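Local coordinates for putative uncharacterized protein PH0355 (Pyrococcus horikoshii, PDB 2Z0T) that is of unknown function but, as an ASCH-domain protein related to the PUA family, probably binds RNA, at residues R25-E29 against K30-I34; V56-S59 against F60-L64; F89-E92 against E93-K96. All blocks are in the same frame, centred on the assembly; numbering follows the deposited sequence.

Contact 1 (R25-E29 against K30-I34); sequences RLYDE and KRRQI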
loop_
_atom_site.group_PDB
_atom_site.type_symbol
_atom_site.label_atom_id
_atom_site.label_comp_id
_atom_site.label_asym_id
_atom_site.label_seq_id
_atom_site.Cartn_x
_atom_site.Cartn_y
_atom_site.Cartn_z
ATOM N N ARG A 25 -0.577 -0.622 -3.582
ATOM C CA ARG A 25 0.327 -0.375 -4.698
ATOM C C ARG A 25 -0.234 -1.029 -5.950
ATOM O O ARG A 25 -1.174 -1.821 -5.878
ATOM C CB ARG A 25 1.691 -1.017 -4.421
ATOM C CG ARG A 25 2.450 -0.425 -3.263
ATOM C CD ARG A 25 3.280 0.754 -3.709
ATOM N NE ARG A 25 3.713 1.533 -2.558
ATOM C CZ ARG A 25 4.803 2.288 -2.532
ATOM N NH1 ARG A 25 5.586 2.370 -3.600
ATOM N NH2 ARG A 25 5.103 2.960 -1.430
ATOM N N LEU A 26 0.340 -0.692 -7.098
ATOM C CA LEU A 26 -0.067 -1.337 -8.335
ATOM C C LEU A 26 0.574 -2.711 -8.212
ATOM O O LEU A 26 1.704 -2.826 -7.731
ATOM C CB LEU A 26 0.524 -0.629 -9.555
ATOM C CG LEU A 26 -0.200 0.606 -10.087
ATOM C CD1 LEU A 26 0.622 1.232 -11.204
ATOM C CD2 LEU A 26 -1.580 0.205 -10.590
ATOM N N TYR A 27 -0.143 -3.748 -8.624
ATOM C CA TYR A 27 0.393 -5.101 -8.569
ATOM C C TYR A 27 1.251 -5.246 -9.824
ATOM O O TYR A 27 0.959 -6.054 -10.704
ATOM C CB TYR A 27 -0.765 -6.107 -8.566
ATOM C CG TYR A 27 -0.366 -7.558 -8.398
ATOM C CD1 TYR A 27 0.526 -7.953 -7.399
ATOM C CD2 TYR A 27 -0.929 -8.546 -9.207
ATOM C CE1 TYR A 27 0.845 -9.301 -7.210
ATOM C CE2 TYR A 27 -0.618 -9.893 -9.024
ATOM C CZ TYR A 27 0.268 -10.261 -8.025
ATOM O OH TYR A 27 0.573 -11.588 -7.843
ATOM N N ASP A 28 2.305 -4.435 -9.899
ATOM C CA ASP A 28 3.204 -4.435 -11.048
ATOM C C ASP A 28 4.338 -5.449 -10.935
ATOM O O ASP A 28 4.387 -6.245 -9.998
ATOM C CB ASP A 28 3.778 -3.030 -11.268
ATOM C CG ASP A 28 4.374 -2.436 -10.007
ATOM O OD1 ASP A 28 4.945 -3.195 -9.199
ATOM O OD2 ASP A 28 4.281 -1.202 -9.826
ATOM N N GLU A 29 5.254 -5.416 -11.899
ATOM C CA GLU A 29 6.372 -6.353 -11.915
ATOM C C GLU A 29 7.168 -6.374 -10.610
ATOM O O GLU A 29 7.529 -7.442 -10.106
ATOM C CB GLU A 29 7.308 -6.037 -13.088
ATOM C CG GLU A 29 6.624 -6.091 -14.452
ATOM C CD GLU A 29 6.020 -4.759 -14.876
ATOM O OE1 GLU A 29 5.690 -3.930 -13.999
ATOM O OE2 GLU A 29 5.863 -4.547 -16.099
ATOM N N LYS A 30 7.430 -5.195 -10.059
ATOM C CA LYS A 30 8.190 -5.092 -8.821
ATOM C C LYS A 30 7.439 -5.693 -7.639
ATOM O O LYS A 30 8.012 -6.417 -6.828
ATOM C CB LYS A 30 8.517 -3.624 -8.535
ATOM C CG LYS A 30 9.283 -3.389 -7.246
ATOM C CD LYS A 30 9.636 -1.918 -7.092
ATOM C CE LYS A 30 10.463 -1.665 -5.841
ATOM N NZ LYS A 30 10.881 -0.240 -5.760
ATOM N N ARG A 31 6.149 -5.397 -7.547
ATOM C CA ARG A 31 5.335 -5.901 -6.446
ATOM C C ARG A 31 4.986 -7.388 -6.559
ATOM O O ARG A 31 4.685 -8.032 -5.557
ATOM C CB ARG A 31 4.048 -5.072 -6.343
ATOM C CG ARG A 31 4.032 -4.039 -5.215
ATOM C CD ARG A 31 5.234 -3.098 -5.228
ATOM N NE ARG A 31 5.347 -2.317 -6.457
ATOM C CZ ARG A 31 6.085 -1.215 -6.575
ATOM N NH1 ARG A 31 6.772 -0.758 -5.536
ATOM N NH2 ARG A 31 6.141 -0.571 -7.731
ATOM N N ARG A 32 5.042 -7.931 -7.773
ATOM C CA ARG A 32 4.704 -9.336 -8.005
ATOM C C ARG A 32 5.719 -10.352 -7.489
ATOM O O ARG A 32 5.594 -11.547 -7.745
ATOM C CB ARG A 32 4.454 -9.566 -9.500
ATOM C CG ARG A 32 3.187 -8.877 -9.986
ATOM C CD ARG A 32 2.961 -9.013 -11.478
ATOM N NE ARG A 32 1.676 -8.432 -11.854
ATOM C CZ ARG A 32 1.121 -8.540 -13.056
ATOM N NH1 ARG A 32 1.740 -9.211 -14.020
ATOM N NH2 ARG A 32 -0.063 -7.990 -13.289
ATOM N N GLN A 33 6.715 -9.889 -6.750
ATOM C CA GLN A 33 7.718 -10.804 -6.224
ATOM C C GLN A 33 7.782 -10.748 -4.708
ATOM O O GLN A 33 8.684 -11.316 -4.094
ATOM C CB GLN A 33 9.082 -10.482 -6.833
ATOM C CG GLN A 33 9.517 -9.042 -6.694
ATOM C CD GLN A 33 10.670 -8.698 -7.622
ATOM O OE1 GLN A 33 11.688 -9.390 -7.652
ATOM N NE2 GLN A 33 10.516 -7.620 -8.380
ATOM N N ILE A 34 6.804 -10.075 -4.114
ATOM C CA ILE A 34 6.738 -9.922 -2.664
ATOM C C ILE A 34 5.836 -10.973 -2.026
ATOM O O ILE A 34 4.773 -11.296 -2.554
ATOM C CB ILE A 34 6.203 -8.522 -2.296
ATOM C CG1 ILE A 34 7.097 -7.450 -2.925
ATOM C CG2 ILE A 34 6.135 -8.366 -0.779
ATOM C CD1 ILE A 34 6.637 -6.024 -2.637
HETATM O O HOH W 1 7.299 -2.615 -11.659
#

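Contact 2 (V56-S59 against F60-L64); sequences VYSS and FKEML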
loop_
_atom_site.group_PDB
_atom_site.type_symbol
_atom_site.label_atom_id
_atom_site.label_comp_id
_atom_site.label_asym_id
_atom_site.label_seq_id
_atom_site.Cartn_x
_atom_site.Cartn_y
_atom_site.Cartn_z
ATOM N N VAL A 56 -4.615 -9.345 -3.635
ATOM C CA VAL A 56 -4.704 -8.653 -4.915
ATOM C C VAL A 56 -6.131 -8.408 -5.400
ATOM O O VAL A 56 -6.996 -9.282 -5.308
ATOM C CB VAL A 56 -3.914 -9.426 -5.991
ATOM C CG1 VAL A 56 -3.878 -8.632 -7.296
ATOM C CG2 VAL A 56 -2.503 -9.691 -5.497
ATOM N N TYR A 57 -6.350 -7.205 -5.926
ATOM C CA TYR A 57 -7.653 -6.773 -6.420
ATOM C C TYR A 57 -7.555 -6.268 -7.856
ATOM O O TYR A 57 -6.462 -6.070 -8.382
ATOM C CB TYR A 57 -8.188 -5.659 -5.518
ATOM C CG TYR A 57 -8.333 -6.078 -4.070
ATOM C CD1 TYR A 57 -9.483 -6.728 -3.624
ATOM C CD2 TYR A 57 -7.301 -5.860 -3.156
ATOM C CE1 TYR A 57 -9.602 -7.152 -2.300
ATOM C CE2 TYR A 57 -7.409 -6.281 -1.833
ATOM C CZ TYR A 57 -8.561 -6.925 -1.413
ATOM O OH TYR A 57 -8.668 -7.349 -0.109
ATOM N N SER A 58 -8.704 -6.064 -8.495
ATOM C CA SER A 58 -8.713 -5.581 -9.867
ATOM C C SER A 58 -8.642 -4.055 -9.911
ATOM O O SER A 58 -8.331 -3.478 -10.951
ATOM C CB SER A 58 -9.981 -6.051 -10.587
ATOM O OG SER A 58 -11.126 -5.419 -10.045
ATOM N N SER A 59 -8.924 -3.403 -8.785
ATOM C CA SER A 59 -8.907 -1.943 -8.738
ATOM C C SER A 59 -8.678 -1.382 -7.341
ATOM O O SER A 59 -8.822 -2.088 -6.340
ATOM C CB SER A 59 -10.231 -1.390 -9.272
ATOM O OG SER A 59 -11.290 -1.655 -8.365
ATOM N N PHE A 60 -8.332 -0.099 -7.280
ATOM C CA PHE A 60 -8.111 0.565 -6.005
ATOM C C PHE A 60 -9.433 0.675 -5.256
ATOM O O PHE A 60 -9.476 0.563 -4.035
ATOM C CB PHE A 60 -7.506 1.954 -6.232
ATOM C CG PHE A 60 -6.064 1.918 -6.661
ATOM C CD1 PHE A 60 -5.085 1.434 -5.796
ATOM C CD2 PHE A 60 -5.688 2.336 -7.933
ATOM C CE1 PHE A 60 -3.748 1.363 -6.195
ATOM C CE2 PHE A 60 -4.356 2.268 -8.344
ATOM C CZ PHE A 60 -3.384 1.780 -7.472
ATOM N N LYS A 61 -10.513 0.894 -5.998
ATOM C CA LYS A 61 -11.838 0.999 -5.399
ATOM C C LYS A 61 -12.172 -0.280 -4.625
ATOM O O LYS A 61 -12.542 -0.225 -3.452
ATOM C CB LYS A 61 -12.884 1.239 -6.493
ATOM C CG LYS A 61 -14.330 1.280 -6.007
ATOM C CD LYS A 61 -15.271 1.598 -7.163
ATOM C CE LYS A 61 -16.734 1.552 -6.740
ATOM N NZ LYS A 61 -17.172 0.171 -6.381
ATOM N N GLU A 62 -12.033 -1.427 -5.279
ATOM C CA GLU A 62 -12.326 -2.707 -4.640
ATOM C C GLU A 62 -11.389 -2.999 -3.475
ATOM O O GLU A 62 -11.815 -3.511 -2.440
ATOM C CB GLU A 62 -12.258 -3.840 -5.665
ATOM C CG GLU A 62 -13.398 -3.793 -6.668
ATOM C CD GLU A 62 -13.384 -4.964 -7.623
ATOM O OE1 GLU A 62 -13.448 -6.118 -7.149
ATOM O OE2 GLU A 62 -13.314 -4.728 -8.847
ATOM N N MET A 63 -10.112 -2.671 -3.643
ATOM C CA MET A 63 -9.137 -2.885 -2.583
ATOM C C MET A 63 -9.538 -2.075 -1.348
ATOM O O MET A 63 -9.549 -2.595 -0.235
ATOM C CB MET A 63 -7.737 -2.474 -3.063
ATOM C CG MET A 63 -6.616 -2.715 -2.052
ATOM S SD MET A 63 -6.368 -1.334 -0.912
ATOM C CE MET A 63 -5.613 -0.151 -2.031
ATOM N N LEU A 64 -9.889 -0.806 -1.547
ATOM C CA LEU A 64 -10.283 0.047 -0.432
ATOM C C LEU A 64 -11.555 -0.425 0.270
ATOM O O LEU A 64 -11.643 -0.382 1.495
ATOM C CB LEU A 64 -10.459 1.497 -0.909
ATOM C CG LEU A 64 -9.168 2.214 -1.323
ATOM C CD1 LEU A 64 -9.493 3.601 -1.859
ATOM C CD2 LEU A 64 -8.228 2.314 -0.131
HETATM O O HOH W 2 -10.935 -7.319 -7.097
HETATM O O HOH W 3 -13.678 -1.581 -9.558
#

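Contact 3 (F89-E92 against E93-K96); sequences FYDE and EREK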
loop_
_atom_site.group_PDB
_atom_site.type_symbol
_atom_site.label_atom_id
_atom_site.label_comp_id
_atom_site.label_asym_id
_atom_site.label_seq_id
_atom_site.Cartn_x
_atom_site.Cartn_y
_atom_site.Cartn_z
ATOM N N PHE A 89 -0.821 9.018 -8.309
ATOM C CA PHE A 89 0.362 8.179 -8.484
ATOM C C PHE A 89 0.251 7.216 -9.659
ATOM O O PHE A 89 1.219 7.000 -10.389
ATOM C CB PHE A 89 0.606 7.318 -7.238
ATOM C CG PHE A 89 0.796 8.096 -5.973
ATOM C CD1 PHE A 89 1.897 8.930 -5.807
ATOM C CD2 PHE A 89 -0.106 7.959 -4.923
ATOM C CE1 PHE A 89 2.097 9.614 -4.612
ATOM C CE2 PHE A 89 0.083 8.638 -3.725
ATOM C CZ PHE A 89 1.188 9.467 -3.569
ATOM N N TYR A 90 -0.932 6.632 -9.830
ATOM C CA TYR A 90 -1.142 5.629 -10.865
ATOM C C TYR A 90 -2.301 5.906 -11.812
ATOM O O TYR A 90 -3.426 6.148 -11.377
ATOM C CB TYR A 90 -1.370 4.275 -10.190
ATOM C CG TYR A 90 -0.456 4.029 -9.008
ATOM C CD1 TYR A 90 0.915 3.863 -9.186
ATOM C CD2 TYR A 90 -0.963 3.977 -7.707
ATOM C CE1 TYR A 90 1.763 3.651 -8.104
ATOM C CE2 TYR A 90 -0.119 3.765 -6.613
ATOM C CZ TYR A 90 1.242 3.605 -6.821
ATOM O OH TYR A 90 2.088 3.424 -5.750
ATOM N N ASP A 91 -2.021 5.834 -13.110
ATOM C CA ASP A 91 -3.045 6.068 -14.121
ATOM C C ASP A 91 -3.928 4.839 -14.292
ATOM O O ASP A 91 -3.542 3.721 -13.941
ATOM C CB ASP A 91 -2.412 6.421 -15.467
ATOM C CG ASP A 91 -1.396 5.399 -15.918
ATOM O OD1 ASP A 91 -0.220 5.520 -15.518
ATOM O OD2 ASP A 91 -1.774 4.468 -16.660
ATOM N N GLU A 92 -5.109 5.059 -14.856
ATOM C CA GLU A 92 -6.078 3.996 -15.076
ATOM C C GLU A 92 -5.574 2.870 -15.978
ATOM O O GLU A 92 -5.917 1.707 -15.770
ATOM C CB GLU A 92 -7.360 4.595 -15.649
ATOM C CG GLU A 92 -7.916 5.725 -14.796
ATOM C CD GLU A 92 -9.053 6.464 -15.474
ATOM O OE1 GLU A 92 -10.153 5.886 -15.599
ATOM O OE2 GLU A 92 -8.839 7.621 -15.887
ATOM N N GLU A 93 -4.766 3.198 -16.981
ATOM C CA GLU A 93 -4.250 2.159 -17.868
ATOM C C GLU A 93 -3.390 1.154 -17.103
ATOM O O GLU A 93 -3.497 -0.055 -17.317
ATOM C CB GLU A 93 -3.443 2.774 -19.012
ATOM C CG GLU A 93 -4.301 3.379 -20.112
ATOM C CD GLU A 93 -5.202 2.352 -20.779
ATOM O OE1 GLU A 93 -4.679 1.319 -21.251
ATOM O OE2 GLU A 93 -6.429 2.578 -20.835
ATOM N N ARG A 94 -2.540 1.651 -16.208
ATOM C CA ARG A 94 -1.681 0.773 -15.415
ATOM C C ARG A 94 -2.516 -0.045 -14.434
ATOM O O ARG A 94 -2.249 -1.227 -14.218
ATOM C CB ARG A 94 -0.633 1.596 -14.657
ATOM C CG ARG A 94 0.480 2.143 -15.539
ATOM C CD ARG A 94 1.237 3.272 -14.849
ATOM N NE ARG A 94 2.038 2.824 -13.716
ATOM C CZ ARG A 94 2.573 3.640 -12.811
ATOM N NH1 ARG A 94 2.384 4.951 -12.901
ATOM N NH2 ARG A 94 3.311 3.148 -11.823
ATOM N N GLU A 95 -3.525 0.589 -13.845
ATOM C CA GLU A 95 -4.404 -0.080 -12.892
ATOM C C GLU A 95 -5.092 -1.265 -13.569
ATOM O O GLU A 95 -5.136 -2.367 -13.026
ATOM C CB GLU A 95 -5.455 0.904 -12.362
ATOM C CG GLU A 95 -6.396 0.319 -11.317
ATOM C CD GLU A 95 -7.412 1.322 -10.812
ATOM O OE1 GLU A 95 -7.395 2.479 -11.285
ATOM O OE2 GLU A 95 -8.234 0.954 -9.942
ATOM N N LYS A 96 -5.622 -1.033 -14.764
ATOM C CA LYS A 96 -6.299 -2.083 -15.517
ATOM C C LYS A 96 -5.337 -3.178 -15.978
ATOM O O LYS A 96 -5.691 -4.357 -16.013
ATOM C CB LYS A 96 -7.015 -1.478 -16.732
ATOM C CG LYS A 96 -8.336 -0.780 -16.411
ATOM C CD LYS A 96 -8.174 0.286 -15.336
ATOM C CE LYS A 96 -9.462 1.058 -15.092
ATOM N NZ LYS A 96 -9.298 2.079 -14.016
#

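Contact 1 (R25-E29 against K30-I34)
The turn at the end of edge strand 22-26 of the ASCH domain folds back on itself here, with Asp28 and Tyr27 meeting Arg31 and Arg32 only three to five residues further on. Tyr27 is the centre of an inverse gamma turn that takes the chain out of the strand. Arg31 then holds the Asp28 carboxylate side-on with two nitrogens, one to each oxygen, in a salt bridge. Arg31 NH2 reaches the syn lone pair of Asp28 OD2 at 2.9 Å, close to the guanidinium plane, and Arg31 NE gives a less straight bond of 2.9 Å to Asp28 OD1. The backbone N of Arg31 also donates to Asp28 OD1, at 3.0 Å, so this oxygen has two donors from one residue. Bends at chi2 (53°) and chi3 (60°) curl the arginine back to bring NE and NH2 beside the acid. The carboxylate and guanidinium are not coplanar but turned 43° apart, and Lys30 CD lies over one face of the guanidinium. With an alanine here the Asp28 carboxylate would probably lose its charged mate and both side-chain bonds, keeping the bond from the backbone N. Arg25 NH1 stands 3.9 Å from Arg31 NH1, a like-charge approach probably eased because Arg25 NE is salt-bridged to Glu23 and its NH2 bonds to Gly6 O. On the other side of the turn, the Tyr27 and Arg32 side chains cross at about a right angle. From there Arg32 NH2 goes on to Tyr98 O, and Arg32 NE bonds to Tyr27 O at 2.7 Å. Arg32 CG makes a CH-pi contact over the centre of the Tyr27 ring, 3.7 Å from its centroid.

Contact 2 (V56-S59 against F60-L64)
Tyr57 and Met63 form the tight part of this strand-to-helix junction, where strand 47-57 runs through two serines into helix 60-67. Met63 CA sits over one face of the Tyr57 ring, offset toward the rim, in a CH-pi contact 3.7 Å from the centroid. Met63 CG, anti to its own backbone N (chi1 -177°), lies 3.4 Å from Tyr57 CD2; the two side chains cross at about a right angle. Ser59 is the N-cap: its OG accepts an almost straight bond (170°) from Glu62 N at 3.2 Å, while its backbone O takes Met63 N at 3.0 Å. The other side is looser and wet. There Glu62, with an extended chain, is linked to the turn through water: one molecule joins its OE1 to Ser58 N, and another lies 2.7 Å from Ser59 OG and donates to Glu62 OE2. At the far end of its ring, Tyr57 OH bonds to Glu67 OE2, later in helix 60-67. Met63 packs on Val100 and Ala102 of strand 100-107, and Met63 and Leu64 also touch Tyr86, placing the start of helix 60-67 between the sheet and helix 79-87.

Contact 3 (F89-E92 against E93-K96)
Arg94 reaches back along the start of its own helix to Asp91 and Tyr90. Its CB lies 3.7 Å from Asp91 O, the carbonyl that accepts the helical bond of Glu95 N. Arg94 CG follows at the carboxylate, near both oxygens, and is 3.4 Å from Asp91 OD2. CD and NE run past Asp91 OD1, where the fit of the model is too close at CD to carry weight. A bend at chi3 (69°) then swings the guanidinium toward the residues before the helix. Arg94 NH1 points back to Asp91 OD1 in a salt bridge that is long and, given the uncertain place of OD1, loosely defined. Arg94 NH2 ends at the edge of the Tyr90 ring, near its plane and 3.6 Å from Tyr90 CD1. That carbon in turn lies over a face of the guanidinium, the ring and guanidinium planes being 82° apart. Over one face of the Tyr90 ring lies Phe89 CB, above the ring centre. Arg94 is also bound through its backbone: Arg94 N donates to Asp91 OD2 at 3.0 Å, from above the carboxylate plane. With CG placed between its own N and carbonyl carbon (chi1 54°), Asp91 turns its acid toward the first turn, the classical aspartate N-cap that begins helix 92-98.

The three contacts follow one another along the chain, each a short local turn, and none nests in or crosses another. Contact 1 turns the chain out of strand 22-26, contact 2 carries strand 47-57 into helix 60-67, and contact 3 starts helix 92-98 after the loop from helix 79-87. They meet in space around Leu26 and Phe60. Leu26 CD2 packs 3.9 Å from Phe60 CZ, and Leu26 CD1 touches Tyr90 and Arg94. Phe60 also meets the Tyr90 ring, and Phe60 N probably bonds to Glu95 OE2, 2.9 Å away. Together they join one end of the sheet to the helices beside it.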